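Local structure of YghZ aldo-keto reductase (Escherichia coli, 3N6Q) at residues A98-W103 / S137-E142. The protein belongs to the aldo-keto reductase family and probably reduces aldehydes or ketones with a nicotinamide cofactor inside a TIM barrel. Numbering follows the deposited sequence.
Sequences AGYDMW and SHRVDE
At the C-terminal rim of the TIM barrel, where aldo-keto reductases form their active site, the loops following the adjacent parallel strands 93-98 and 132-137 meet through Gly-99 and Tyr-100 on one side and His-138 and Arg-139 on the other. The sheet pairing ends with the bond from His-138 N to Ala-98 O (2.9 Å). Tyr-100 meets His-138 at its edge and Arg-139 over one face. Its CD2 edge points at the face of the His-138 imidazole, 3.4 Å above the ring plane and over its centre; with planes at 82° this is a T-shaped pair. On the phenol face, Arg-139 CG makes a CH-pi contact toward the rim, and the guanidinium stacks nearly flat, its plane 20° from the ring. CG sits between the backbone N and carbonyl carbon (chi1 61°), and the chain bends at chi2 to bring the group there. In-plane acceptors then fix its rotation: NE gives Gly-99 O a bond of 2.9 Å, approaching from above the carbonyl plane, while NH2 forms a long salt bridge of 3.5 Å with Asp-101 OD1, which also bonds Ser-109. Replacing Arg-139 by an alanine would remove the stack and both polar links, and would probably leave the Tyr-100 ring freer to swing and Gly-99 O without its NE donor. His-138 packs against Ala-63; its place just after strand 132-137 is consistent with the histidine of the family's catalytic tetrad. Two waters also bridge the loops: one accepts from Tyr-100 N and lies 2.9 Å from His-138 ND1; another donates to His-138 O and hydrogen-bonds Tyr-100 OH at 3.0 Å.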
# COMPACT_ATOMS: atom_id res chain seq x y z
N ALA B 98 -12.90 -1.95 -18.24
CA ALA B 98 -12.99 -3.43 -18.44
C ALA B 98 -14.43 -3.75 -18.09
O ALA B 98 -14.95 -3.22 -17.09
CB ALA B 98 -12.05 -4.14 -17.50
N GLY B 99 -15.04 -4.63 -18.88
CA GLY B 99 -16.35 -5.16 -18.53
C GLY B 99 -16.95 -5.98 -19.65
O GLY B 99 -17.73 -6.93 -19.39
N TYR B 100 -16.68 -5.57 -20.89
CA TYR B 100 -17.18 -6.32 -22.06
C TYR B 100 -16.25 -7.47 -22.42
O TYR B 100 -15.27 -7.69 -21.73
CB TYR B 100 -17.35 -5.42 -23.28
CG TYR B 100 -18.62 -4.56 -23.15
CD1 TYR B 100 -19.86 -5.06 -23.57
CD2 TYR B 100 -18.55 -3.31 -22.55
CE1 TYR B 100 -21.07 -4.27 -23.38
CE2 TYR B 100 -19.74 -2.54 -22.36
CZ TYR B 100 -20.96 -3.01 -22.83
OH TYR B 100 -22.09 -2.21 -22.67
N ASP B 101 -16.58 -8.24 -23.47
CA ASP B 101 -15.76 -9.43 -23.78
C ASP B 101 -14.42 -8.92 -24.29
O ASP B 101 -14.36 -8.06 -25.21
CB ASP B 101 -16.40 -10.26 -24.90
CG ASP B 101 -17.64 -11.02 -24.45
OD1 ASP B 101 -18.06 -10.97 -23.26
OD2 ASP B 101 -18.25 -11.60 -25.36
N MET B 102 -13.34 -9.44 -23.72
CA MET B 102 -12.03 -8.98 -24.11
C MET B 102 -11.17 -10.19 -24.49
O MET B 102 -10.48 -10.15 -25.52
CB MET B 102 -11.36 -8.22 -22.94
CG MET B 102 -9.90 -7.93 -23.28
SD MET B 102 -9.77 -6.63 -24.53
CE MET B 102 -8.03 -6.80 -24.98
N TRP B 103 -11.05 -11.17 -23.58
CA TRP B 103 -10.32 -12.40 -23.93
C TRP B 103 -11.19 -13.64 -23.66
O TRP B 103 -12.23 -13.56 -23.02
CB TRP B 103 -8.91 -12.46 -23.26
CG TRP B 103 -8.93 -12.60 -21.75
CD1 TRP B 103 -9.15 -13.79 -21.04
CD2 TRP B 103 -8.64 -11.59 -20.77
NE1 TRP B 103 -9.03 -13.54 -19.70
CE2 TRP B 103 -8.73 -12.22 -19.50
CE3 TRP B 103 -8.39 -10.20 -20.84
CZ2 TRP B 103 -8.46 -11.53 -18.29
CZ3 TRP B 103 -8.16 -9.50 -19.65
CH2 TRP B 103 -8.19 -10.17 -18.37
N SER B 137 -15.41 0.57 -14.58
CA SER B 137 -16.23 -0.58 -14.90
C SER B 137 -17.05 -0.26 -16.15
O SER B 137 -17.91 0.67 -16.12
CB SER B 137 -17.13 -0.88 -13.66
OG SER B 137 -18.00 -1.92 -14.04
N HIS B 138 -16.89 -1.04 -17.23
CA HIS B 138 -17.45 -0.68 -18.58
C HIS B 138 -18.97 -0.94 -18.68
O HIS B 138 -19.68 -0.39 -19.55
CB HIS B 138 -16.72 -1.46 -19.69
CG HIS B 138 -16.71 -0.76 -21.02
ND1 HIS B 138 -15.88 -1.15 -22.05
CD2 HIS B 138 -17.52 0.20 -21.52
CE1 HIS B 138 -16.17 -0.46 -23.14
NE2 HIS B 138 -17.15 0.39 -22.84
N ARG B 139 -19.46 -1.81 -17.82
CA ARG B 139 -20.88 -2.21 -17.83
C ARG B 139 -21.25 -2.90 -16.56
O ARG B 139 -20.39 -3.35 -15.77
CB ARG B 139 -21.25 -3.07 -19.04
CG ARG B 139 -20.46 -4.45 -19.12
CD ARG B 139 -21.34 -5.58 -19.74
NE ARG B 139 -20.50 -6.71 -20.19
CZ ARG B 139 -20.81 -7.60 -21.15
NH1 ARG B 139 -22.01 -7.60 -21.74
NH2 ARG B 139 -19.90 -8.53 -21.53
N VAL B 140 -22.56 -3.08 -16.36
CA VAL B 140 -23.01 -3.87 -15.21
C VAL B 140 -22.78 -5.39 -15.43
O VAL B 140 -23.16 -5.93 -16.47
CB VAL B 140 -24.53 -3.59 -14.98
CG1 VAL B 140 -25.16 -4.57 -13.93
CG2 VAL B 140 -24.70 -2.14 -14.55
N ASP B 141 -22.28 -6.08 -14.41
CA ASP B 141 -22.30 -7.56 -14.38
C ASP B 141 -23.25 -7.98 -13.26
O ASP B 141 -22.92 -7.81 -12.09
CB ASP B 141 -20.89 -8.07 -14.04
CG ASP B 141 -20.81 -9.60 -14.01
OD1 ASP B 141 -21.84 -10.23 -14.27
OD2 ASP B 141 -19.66 -10.13 -13.77
N GLU B 142 -24.42 -8.50 -13.62
CA GLU B 142 -25.44 -8.87 -12.57
C GLU B 142 -24.97 -10.05 -11.71
O GLU B 142 -25.46 -10.29 -10.58
CB GLU B 142 -26.76 -9.22 -13.23
CG GLU B 142 -27.45 -7.97 -13.76
CD GLU B 142 -28.88 -8.23 -14.26
OE1 GLU B 142 -29.39 -9.37 -14.09
OE2 GLU B 142 -29.49 -7.27 -14.78
O HOH W 1 -16.82 -4.06 -15.04
O HOH W 2 -14.56 -3.73 -21.64
O HOH W 3 -21.54 0.32 -21.22